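Local coordinates for tyrosine specific protein phosphatase (Trypanosoma cruzi, PDB 4AZ1) that probably removes phosphate from phosphotyrosine in proteins, at residues 111-119 and 209-220; 150-161 and 172-180. One frame throughout, in Å; residues are numbered along the deposited sequence.

Contact 1: 111-119 and 209-220; sequences KKISLVIMV and LLTNVKNSPTTV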
loop_
_atom_site.group_PDB
_atom_site.type_symbol
_atom_site.label_atom_id
_atom_site.label_comp_id
_atom_site.label_asym_id
_atom_site.label_seq_id
_atom_site.Cartn_x
_atom_site.Cartn_y
_atom_site.Cartn_z
ATOM N N LYS A 111 -10.177 -9.308 -9.391
ATOM C CA LYS A 111 -10.120 -10.648 -9.969
ATOM C C LYS A 111 -10.910 -11.677 -9.167
ATOM O O LYS A 111 -11.033 -12.826 -9.597
ATOM C CB LYS A 111 -8.664 -11.111 -10.139
ATOM C CG LYS A 111 -7.925 -10.356 -11.223
ATOM C CD LYS A 111 -8.649 -10.513 -12.549
ATOM C CE LYS A 111 -8.028 -9.650 -13.634
ATOM N NZ LYS A 111 -8.583 -9.980 -14.998
ATOM N N LYS A 112 -11.444 -11.260 -8.016
ATOM C CA LYS A 112 -12.257 -12.141 -7.171
ATOM C C LYS A 112 -11.453 -13.374 -6.744
ATOM O O LYS A 112 -11.954 -14.503 -6.755
ATOM C CB LYS A 112 -13.556 -12.572 -7.887
ATOM C CG LYS A 112 -14.401 -11.417 -8.443
ATOM C CD LYS A 112 -14.723 -10.387 -7.368
ATOM C CE LYS A 112 -15.278 -9.090 -7.976
ATOM N NZ LYS A 112 -15.261 -7.960 -6.998
ATOM N N ILE A 113 -10.202 -13.153 -6.371
ATOM C CA ILE A 113 -9.344 -14.248 -5.946
ATOM C C ILE A 113 -9.911 -14.874 -4.669
ATOM O O ILE A 113 -10.300 -14.161 -3.736
ATOM C CB ILE A 113 -7.902 -13.764 -5.750
ATOM C CG1 ILE A 113 -7.333 -13.280 -7.090
ATOM C CG2 ILE A 113 -7.037 -14.860 -5.141
ATOM C CD1 ILE A 113 -7.389 -14.333 -8.206
ATOM N N SER A 114 -9.988 -16.203 -4.636
ATOM C CA SER A 114 -10.602 -16.886 -3.499
ATOM C C SER A 114 -9.571 -17.414 -2.483
ATOM O O SER A 114 -9.887 -17.578 -1.299
ATOM C CB SER A 114 -11.564 -17.982 -3.990
ATOM O OG SER A 114 -11.737 -19.009 -3.032
ATOM N N LEU A 115 -8.335 -17.638 -2.931
ATOM C CA LEU A 115 -7.336 -18.256 -2.063
ATOM C C LEU A 115 -5.943 -17.686 -2.306
ATOM O O LEU A 115 -5.432 -17.677 -3.436
ATOM C CB LEU A 115 -7.317 -19.788 -2.233
ATOM C CG LEU A 115 -6.211 -20.559 -1.497
ATOM C CD1 LEU A 115 -6.338 -20.378 0.014
ATOM C CD2 LEU A 115 -6.230 -22.047 -1.851
ATOM N N VAL A 116 -5.346 -17.207 -1.224
ATOM C CA VAL A 116 -3.996 -16.686 -1.235
ATOM C C VAL A 116 -3.159 -17.547 -0.313
ATOM O O VAL A 116 -3.517 -17.745 0.858
ATOM C CB VAL A 116 -3.955 -15.241 -0.692
ATOM C CG1 VAL A 116 -2.488 -14.809 -0.470
ATOM C CG2 VAL A 116 -4.659 -14.306 -1.670
ATOM N N ILE A 117 -2.055 -18.070 -0.830
ATOM C CA ILE A 117 -1.168 -18.865 -0.004
ATOM C C ILE A 117 0.156 -18.146 0.122
ATOM O O ILE A 117 0.762 -17.770 -0.884
ATOM C CB ILE A 117 -0.926 -20.246 -0.601
ATOM C CG1 ILE A 117 -2.245 -21.014 -0.660
ATOM C CG2 ILE A 117 0.109 -21.021 0.234
ATOM C CD1 ILE A 117 -2.086 -22.415 -1.171
ATOM N N MET A 118 0.575 -17.930 1.371
ATOM C CA MET A 118 1.805 -17.227 1.675
ATOM C C MET A 118 2.753 -18.229 2.329
ATOM O O MET A 118 2.437 -18.789 3.386
ATOM C CB MET A 118 1.510 -16.052 2.632
ATOM C CG MET A 118 2.761 -15.316 3.074
ATOM S SD MET A 118 2.327 -13.966 4.186
ATOM C CE MET A 118 3.976 -13.463 4.685
ATOM N N VAL A 119 3.901 -18.469 1.693
ATOM C CA VAL A 119 4.836 -19.482 2.168
ATOM C C VAL A 119 6.134 -18.871 2.710
ATOM O O VAL A 119 7.241 -19.213 2.279
ATOM C CB VAL A 119 5.152 -20.524 1.042
ATOM C CG1 VAL A 119 5.862 -21.711 1.617
ATOM C CG2 VAL A 119 3.864 -21.012 0.415
ATOM N N LEU A 209 -1.608 -27.546 2.748
ATOM C CA LEU A 209 -1.705 -26.449 1.789
ATOM C C LEU A 209 -2.334 -26.908 0.471
ATOM O O LEU A 209 -3.211 -26.229 -0.075
ATOM C CB LEU A 209 -0.333 -25.836 1.518
ATOM C CG LEU A 209 0.337 -25.002 2.608
ATOM C CD1 LEU A 209 1.579 -24.359 2.033
ATOM C CD2 LEU A 209 -0.609 -23.929 3.144
ATOM N N LEU A 210 -1.897 -28.063 -0.030
ATOM C CA LEU A 210 -2.406 -28.563 -1.302
ATOM C C LEU A 210 -3.877 -28.956 -1.187
ATOM O O LEU A 210 -4.631 -28.857 -2.160
ATOM C CB LEU A 210 -1.553 -29.727 -1.813
ATOM C CG LEU A 210 -0.096 -29.331 -2.085
ATOM C CD1 LEU A 210 0.720 -30.548 -2.451
ATOM C CD2 LEU A 210 -0.036 -28.306 -3.203
ATOM N N THR A 211 -4.280 -29.399 0.000
ATOM C CA THR A 211 -5.688 -29.690 0.257
ATOM C C THR A 211 -6.509 -28.414 0.110
ATOM O O THR A 211 -7.567 -28.425 -0.519
ATOM C CB THR A 211 -5.893 -30.327 1.637
ATOM O OG1 THR A 211 -5.390 -31.669 1.611
ATOM C CG2 THR A 211 -7.372 -30.355 2.013
ATOM N N ASN A 212 -6.010 -27.308 0.663
ATOM C CA ASN A 212 -6.659 -26.022 0.452
ATOM C C ASN A 212 -6.799 -25.695 -1.023
ATOM O O ASN A 212 -7.879 -25.324 -1.466
ATOM C CB ASN A 212 -5.907 -24.888 1.155
ATOM C CG ASN A 212 -6.071 -24.929 2.650
ATOM O OD1 ASN A 212 -5.119 -24.710 3.393
ATOM N ND2 ASN A 212 -7.278 -25.244 3.103
ATOM N N VAL A 213 -5.699 -25.825 -1.769
ATOM C CA VAL A 213 -5.718 -25.565 -3.205
ATOM C C VAL A 213 -6.820 -26.364 -3.887
ATOM O O VAL A 213 -7.661 -25.793 -4.593
ATOM C CB VAL A 213 -4.344 -25.847 -3.867
ATOM C CG1 VAL A 213 -4.454 -25.851 -5.372
ATOM C CG2 VAL A 213 -3.338 -24.806 -3.442
ATOM N N LYS A 214 -6.842 -27.673 -3.646
ATOM C CA LYS A 214 -7.809 -28.564 -4.290
ATOM C C LYS A 214 -9.259 -28.235 -3.956
ATOM O O LYS A 214 -10.147 -28.379 -4.806
ATOM C CB LYS A 214 -7.553 -30.010 -3.882
ATOM C CG LYS A 214 -6.235 -30.579 -4.334
ATOM C CD LYS A 214 -6.118 -32.015 -3.842
ATOM C CE LYS A 214 -4.725 -32.299 -3.303
ATOM N NZ LYS A 214 -4.715 -33.460 -2.366
ATOM N N ASN A 215 -9.506 -27.829 -2.713
ATOM C CA ASN A 215 -10.865 -27.525 -2.266
ATOM C C ASN A 215 -11.296 -26.107 -2.664
ATOM O O ASN A 215 -12.450 -25.721 -2.471
ATOM C CB ASN A 215 -10.991 -27.746 -0.745
ATOM C CG ASN A 215 -10.820 -29.211 -0.344
ATOM O OD1 ASN A 215 -10.632 -30.083 -1.193
ATOM N ND2 ASN A 215 -10.877 -29.481 0.959
ATOM N N SER A 216 -10.365 -25.331 -3.219
ATOM C CA SER A 216 -10.668 -23.967 -3.676
ATOM C C SER A 216 -11.283 -24.020 -5.079
ATOM O O SER A 216 -11.160 -25.037 -5.768
ATOM C CB SER A 216 -9.390 -23.130 -3.707
ATOM O OG SER A 216 -8.676 -23.388 -4.901
ATOM N N PRO A 217 -11.953 -22.933 -5.514
ATOM C CA PRO A 217 -12.618 -22.966 -6.835
ATOM C C PRO A 217 -11.664 -22.878 -8.039
ATOM O O PRO A 217 -10.648 -22.176 -7.999
ATOM C CB PRO A 217 -13.549 -21.740 -6.802
ATOM C CG PRO A 217 -12.976 -20.843 -5.762
ATOM C CD PRO A 217 -12.297 -21.725 -4.744
ATOM N N THR A 218 -12.007 -23.582 -9.111
ATOM C CA THR A 218 -11.155 -23.646 -10.291
ATOM C C THR A 218 -11.444 -22.492 -11.243
ATOM O O THR A 218 -10.759 -22.327 -12.259
ATOM C CB THR A 218 -11.363 -24.967 -11.048
ATOM O OG1 THR A 218 -12.711 -25.033 -11.536
ATOM C CG2 THR A 218 -11.098 -26.147 -10.129
ATOM N N THR A 219 -12.466 -21.705 -10.913
ATOM C CA THR A 219 -12.860 -20.567 -11.742
ATOM C C THR A 219 -11.895 -19.374 -11.645
ATOM O O THR A 219 -11.890 -18.502 -12.521
ATOM C CB THR A 219 -14.304 -20.103 -11.434
ATOM O OG1 THR A 219 -14.482 -19.984 -10.019
ATOM C CG2 THR A 219 -15.323 -21.101 -11.981
ATOM N N VAL A 220 -11.088 -19.330 -10.586
ATOM C CA VAL A 220 -10.114 -18.252 -10.410
ATOM C C VAL A 220 -8.763 -18.829 -10.004
ATOM O O VAL A 220 -8.702 -19.873 -9.346
ATOM C CB VAL A 220 -10.588 -17.174 -9.374
ATOM C CG1 VAL A 220 -11.767 -16.367 -9.921
ATOM C CG2 VAL A 220 -10.950 -17.813 -8.036
#

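Contact 2: 150-161 and 172-180; sequences GLTISEDPGKAY and RYLILQRAD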
loop_
_atom_site.group_PDB
_atom_site.type_symbol
_atom_site.label_atom_id
_atom_site.label_comp_id
_atom_site.label_asym_id
_atom_site.label_seq_id
_atom_site.Cartn_x
_atom_site.Cartn_y
_atom_site.Cartn_z
ATOM N N GLY A 150 -8.935 3.443 -2.718
ATOM C CA GLY A 150 -9.242 2.931 -1.396
ATOM C C GLY A 150 -9.870 1.553 -1.308
ATOM O O GLY A 150 -10.887 1.269 -1.942
ATOM N N LEU A 151 -9.262 0.692 -0.502
ATOM C CA LEU A 151 -9.868 -0.591 -0.157
ATOM C C LEU A 151 -9.778 -0.775 1.346
ATOM O O LEU A 151 -8.860 -0.261 2.002
ATOM C CB LEU A 151 -9.166 -1.759 -0.854
ATOM C CG LEU A 151 -9.248 -1.895 -2.379
ATOM C CD1 LEU A 151 -7.911 -1.582 -3.046
ATOM C CD2 LEU A 151 -9.710 -3.292 -2.764
ATOM N N THR A 152 -10.739 -1.499 1.897
ATOM C CA THR A 152 -10.679 -1.880 3.293
ATOM C C THR A 152 -10.600 -3.396 3.314
ATOM O O THR A 152 -11.258 -4.069 2.514
ATOM C CB THR A 152 -11.916 -1.382 4.049
ATOM O OG1 THR A 152 -11.920 0.053 4.056
ATOM C CG2 THR A 152 -11.938 -1.901 5.491
ATOM N N ILE A 153 -9.769 -3.941 4.192
ATOM C CA ILE A 153 -9.725 -5.389 4.383
ATOM C C ILE A 153 -9.999 -5.707 5.864
ATOM O O ILE A 153 -9.458 -5.049 6.770
ATOM C CB ILE A 153 -8.403 -5.994 3.826
ATOM C CG1 ILE A 153 -8.332 -7.507 4.062
ATOM C CG2 ILE A 153 -7.207 -5.301 4.403
ATOM C CD1 ILE A 153 -7.080 -8.154 3.401
ATOM N N SER A 154 -10.875 -6.680 6.112
ATOM C CA SER A 154 -11.377 -6.909 7.462
ATOM C C SER A 154 -11.346 -8.377 7.809
ATOM O O SER A 154 -11.366 -9.240 6.923
ATOM C CB SER A 154 -12.829 -6.430 7.598
ATOM O OG SER A 154 -13.015 -5.156 7.026
ATOM N N GLU A 155 -11.325 -8.663 9.106
ATOM C CA GLU A 155 -11.470 -10.027 9.573
ATOM C C GLU A 155 -12.937 -10.424 9.401
ATOM O O GLU A 155 -13.822 -9.644 9.722
ATOM C CB GLU A 155 -11.043 -10.142 11.038
ATOM C CG GLU A 155 -11.165 -11.564 11.588
ATOM C CD GLU A 155 -10.395 -11.784 12.879
ATOM O OE1 GLU A 155 -9.881 -10.788 13.453
ATOM O OE2 GLU A 155 -10.309 -12.963 13.311
ATOM N N ASP A 156 -13.190 -11.612 8.860
ATOM C CA ASP A 156 -14.563 -12.085 8.691
ATOM C C ASP A 156 -15.211 -12.240 10.066
ATOM O O ASP A 156 -14.743 -13.035 10.888
ATOM C CB ASP A 156 -14.575 -13.411 7.917
ATOM C CG ASP A 156 -15.979 -13.836 7.474
ATOM O OD1 ASP A 156 -16.954 -13.682 8.259
ATOM O OD2 ASP A 156 -16.097 -14.341 6.332
ATOM N N PRO A 157 -16.279 -11.457 10.332
ATOM C CA PRO A 157 -16.924 -11.438 11.653
ATOM C C PRO A 157 -17.490 -12.793 12.058
ATOM O O PRO A 157 -17.671 -13.042 13.253
ATOM C CB PRO A 157 -18.093 -10.454 11.474
ATOM C CG PRO A 157 -17.726 -9.613 10.311
ATOM C CD PRO A 157 -16.861 -10.460 9.412
ATOM N N GLY A 158 -17.785 -13.644 11.082
ATOM C CA GLY A 158 -18.428 -14.909 11.378
ATOM C C GLY A 158 -17.492 -16.083 11.189
ATOM O O GLY A 158 -17.936 -17.223 11.049
ATOM N N LYS A 159 -16.190 -15.807 11.187
ATOM C CA LYS A 159 -15.202 -16.856 11.002
ATOM C C LYS A 159 -13.828 -16.373 11.466
ATOM O O LYS A 159 -13.147 -15.653 10.739
ATOM C CB LYS A 159 -15.165 -17.259 9.527
ATOM C CG LYS A 159 -14.764 -18.694 9.268
ATOM C CD LYS A 159 -15.009 -19.058 7.811
ATOM C CE LYS A 159 -14.557 -20.478 7.517
ATOM N NZ LYS A 159 -14.669 -20.796 6.069
ATOM N N ALA A 160 -13.420 -16.782 12.667
ATOM C CA ALA A 160 -12.160 -16.325 13.270
ATOM C C ALA A 160 -10.890 -16.914 12.632
ATOM O O ALA A 160 -10.933 -17.966 11.977
ATOM C CB ALA A 160 -12.167 -16.595 14.766
ATOM N N TYR A 161 -9.763 -16.231 12.837
ATOM C CA TYR A 161 -8.466 -16.720 12.366
ATOM C C TYR A 161 -8.204 -18.085 12.989
ATOM O O TYR A 161 -8.500 -18.286 14.165
ATOM C CB TYR A 161 -7.341 -15.796 12.826
ATOM C CG TYR A 161 -7.160 -14.498 12.064
ATOM C CD1 TYR A 161 -8.026 -14.119 11.043
ATOM C CD2 TYR A 161 -6.107 -13.642 12.385
ATOM C CE1 TYR A 161 -7.841 -12.915 10.355
ATOM C CE2 TYR A 161 -5.912 -12.441 11.712
ATOM C CZ TYR A 161 -6.784 -12.081 10.700
ATOM O OH TYR A 161 -6.588 -10.888 10.032
ATOM N N ARG A 172 -6.553 -17.165 7.686
ATOM C CA ARG A 172 -7.226 -15.895 7.922
ATOM C C ARG A 172 -8.366 -15.765 6.924
ATOM O O ARG A 172 -8.159 -15.872 5.712
ATOM C CB ARG A 172 -6.234 -14.731 7.766
ATOM C CG ARG A 172 -5.013 -14.829 8.696
ATOM C CD ARG A 172 -4.091 -13.619 8.581
ATOM N NE ARG A 172 -3.035 -13.669 9.588
ATOM C CZ ARG A 172 -1.804 -14.146 9.385
ATOM N NH1 ARG A 172 -1.445 -14.618 8.198
ATOM N NH2 ARG A 172 -0.928 -14.148 10.381
ATOM N N TYR A 173 -9.574 -15.578 7.436
ATOM C CA TYR A 173 -10.743 -15.421 6.580
ATOM C C TYR A 173 -11.043 -13.930 6.538
ATOM O O TYR A 173 -11.303 -13.292 7.566
ATOM C CB TYR A 173 -11.931 -16.268 7.104
ATOM C CG TYR A 173 -11.525 -17.721 7.266
ATOM C CD1 TYR A 173 -11.497 -18.585 6.169
ATOM C CD2 TYR A 173 -11.113 -18.214 8.498
ATOM C CE1 TYR A 173 -11.086 -19.907 6.304
ATOM C CE2 TYR A 173 -10.714 -19.530 8.645
ATOM C CZ TYR A 173 -10.698 -20.370 7.542
ATOM O OH TYR A 173 -10.299 -21.678 7.682
ATOM N N LEU A 174 -10.988 -13.380 5.335
ATOM C CA LEU A 174 -10.913 -11.944 5.157
ATOM C C LEU A 174 -12.027 -11.426 4.251
ATOM O O LEU A 174 -12.602 -12.172 3.444
ATOM C CB LEU A 174 -9.527 -11.580 4.592
ATOM C CG LEU A 174 -8.355 -11.914 5.528
ATOM C CD1 LEU A 174 -7.011 -11.887 4.801
ATOM C CD2 LEU A 174 -8.333 -10.949 6.727
ATOM N N ILE A 175 -12.348 -10.150 4.406
ATOM C CA ILE A 175 -13.321 -9.505 3.539
ATOM C C ILE A 175 -12.715 -8.237 2.947
ATOM O O ILE A 175 -12.306 -7.328 3.685
ATOM C CB ILE A 175 -14.636 -9.184 4.303
ATOM C CG1 ILE A 175 -15.248 -10.471 4.877
ATOM C CG2 ILE A 175 -15.629 -8.513 3.387
ATOM C CD1 ILE A 175 -16.536 -10.245 5.695
ATOM N N LEU A 176 -12.626 -8.186 1.620
ATOM C CA LEU A 176 -12.170 -6.983 0.928
ATOM C C LEU A 176 -13.371 -6.176 0.488
ATOM O O LEU A 176 -14.338 -6.741 -0.050
ATOM C CB LEU A 176 -11.335 -7.350 -0.297
ATOM C CG LEU A 176 -9.840 -7.506 -0.053
ATOM C CD1 LEU A 176 -9.151 -8.140 -1.262
ATOM C CD2 LEU A 176 -9.257 -6.142 0.243
ATOM N N GLN A 177 -13.325 -4.861 0.714
ATOM C CA GLN A 177 -14.410 -4.003 0.276
ATOM C C GLN A 177 -13.938 -2.646 -0.265
ATOM O O GLN A 177 -12.986 -2.055 0.260
ATOM C CB GLN A 177 -15.413 -3.791 1.415
ATOM C CG GLN A 177 -16.799 -3.394 0.912
ATOM C CD GLN A 177 -17.808 -3.209 2.038
ATOM O OE1 GLN A 177 -17.506 -3.465 3.208
ATOM N NE2 GLN A 177 -19.010 -2.759 1.689
ATOM N N ARG A 178 -14.601 -2.177 -1.327
ATOM C CA ARG A 178 -14.487 -0.796 -1.798
ATOM C C ARG A 178 -15.823 -0.142 -1.508
ATOM O O ARG A 178 -16.851 -0.822 -1.487
ATOM C CB ARG A 178 -14.241 -0.715 -3.311
ATOM C CG ARG A 178 -13.118 -1.584 -3.853
ATOM C CD ARG A 178 -12.854 -1.278 -5.329
ATOM N NE ARG A 178 -11.886 -0.197 -5.491
ATOM C CZ ARG A 178 -10.610 -0.382 -5.814
ATOM N NH1 ARG A 178 -10.144 -1.604 -6.028
ATOM N NH2 ARG A 178 -9.798 0.655 -5.932
ATOM N N ALA A 179 -15.826 1.170 -1.299
ATOM C CA ALA A 179 -17.076 1.872 -1.010
ATOM C C ALA A 179 -18.085 1.755 -2.152
ATOM O O ALA A 179 -17.726 1.871 -3.330
ATOM C CB ALA A 179 -16.812 3.329 -0.679
ATOM N N ASP A 180 -19.343 1.512 -1.782
ATOM C CA ASP A 180 -20.452 1.383 -2.729
ATOM C C ASP A 180 -20.286 0.225 -3.723
ATOM O O ASP A 180 -20.864 0.244 -4.813
ATOM C CB ASP A 180 -20.705 2.711 -3.461
ATOM C CG ASP A 180 -20.824 3.893 -2.508
ATOM O OD1 ASP A 180 -21.297 3.700 -1.365
ATOM O OD2 ASP A 180 -20.439 5.016 -2.900
HETATM O O HOH W 1 -13.630 -5.150 4.459
HETATM O O HOH W 2 -13.666 -14.743 4.616
HETATM O O HOH W 3 -10.933 -14.536 10.007
#

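Contact 1: 111-119 and 209-220
Strand 115-118 faces helix 209-215 and the turn that follows it, Leu115 and Ile117 reaching toward the helix from one side of the strand. The two axes run nearly antiparallel, at 163° between their N-to-C directions, and come within 9.7 Å, a separation that leaves room for one layer of interleaved side chains. The nearest CA atoms match Ile113 with Val220, Leu115 with Ser216 and Ile117 with Leu209, descending along one segment as they climb along the other. Leu115 has CG anti to its backbone N (chi1 173°), which carries CD2 against the last helical turn, where it lies 3.7 Å from Asn212 O and 3.8 Å from Ser216 CB. Ile117 engages the helix with two branches: CD1 meets Val213 CG2 at 3.5 Å, the side chains crossing at about a right angle, while CG2 rests 4.1 Å from Leu209 CD1. Beyond the strand's start the packing passes to the loop. CG and CD of Pro217 lie against CB and OG of Ser114, the closest approach being Pro217 CD to Ser114 OG, 3.3 Å, and Val220 CG1 sits 3.6 Å from Lys111 O and also meets Lys112 O, at the Schellman motif that ends the preceding helix. Past the helix, Ser216 turns back on it: OG donates to Val213 O at 2.6 Å, in the carbonyl plane and on a lone pair, and the same oxygen accepts from Ser216 N. Leu115 and Ile117 hydrogen-bond through their backbones to Val223 of strand 222-225, and Leu236 of helix 232-247 also packs on Ile117. Strands 184-191 and 222-225 run parallel to 115-118 on either side of it and are joined through helix 203-215: a beta-alpha-beta crossover that passes over strand 115-118, in the alpha/beta core of the protein tyrosine phosphatase fold.

Contact 2: 150-161 and 172-180
Thr152 and Gln177 bond reciprocally, Thr152 N meeting Gln177 O at 2.8 Å and 172° at the hydrogen, and Ser154 and Ile175 form a second hydrogen-bonded pair. Asp156 N donates to Tyr173 O at 2.8 Å, extending the pairing into the turn and bringing to five the backbone bonds between the two segments, four of them within the strands. Between the Thr152-Gln177 and Ser154-Ile175 pairs, Ile153 and Leu176 form a non-hydrogen-bonded pair on the opposite face from Thr152 and Gln177, with Ile153 CB 3.7 Å from Leu176 CD2. Extended beyond CG, the Lys159 chain runs across Tyr173 and sets CE 3.7 Å from the ring centroid, a CH-pi contact over the face; NZ makes an off-centre cation-pi contact. Ala160 O lies in the plane of that ring, at its edge. Arg172 CG is centred over one face of Tyr161, 3.7 Å from the centroid, and the guanidinium plane stands 86° to the ring. Glu155 CD covers the opposite face near the rim. Asp156 OD1 accepts from Gly158 N at 2.9 Å, an Asx turn that shapes the type I turn 156-159 bringing Lys159 round, and water 3 ties Lys159 O to Tyr173 O by donating to both. Tyr161 OH bonds to Pro135 O and Arg172 NH1 to Gln188 and Gln190, holding both side chains. Phe127 of the second subunit packs on Thr152 and Gln177. The pairing and strand order identify an antiparallel beta hairpin, its first arm interrupted by a turn, in the large mixed sheet of the tyrosine phosphatase domain.

Overall arrangement
From the N terminus, the chain passes through helix 101-110 into segment 111-119, the first half of contact 1. It then forms the small two-stranded sheet 123-124 and 127-128, and strand 142-145, before contact 2, where 150-161 and 172-180 close a short hairpin. Strand 184-191 returns beside strand 115-118, and helix 203-215 brings 209-220 back to complete contact 1. The short closure of contact 2 thus lies wholly within the longer one of contact 1. Their centres lie about 17 Å apart and their nearest atoms about 6 Å, so they do not touch, but both reach one mixed sheet: contact 1 fixes a helix to its middle, contact 2 pairs strands farther toward the 142-145 edge.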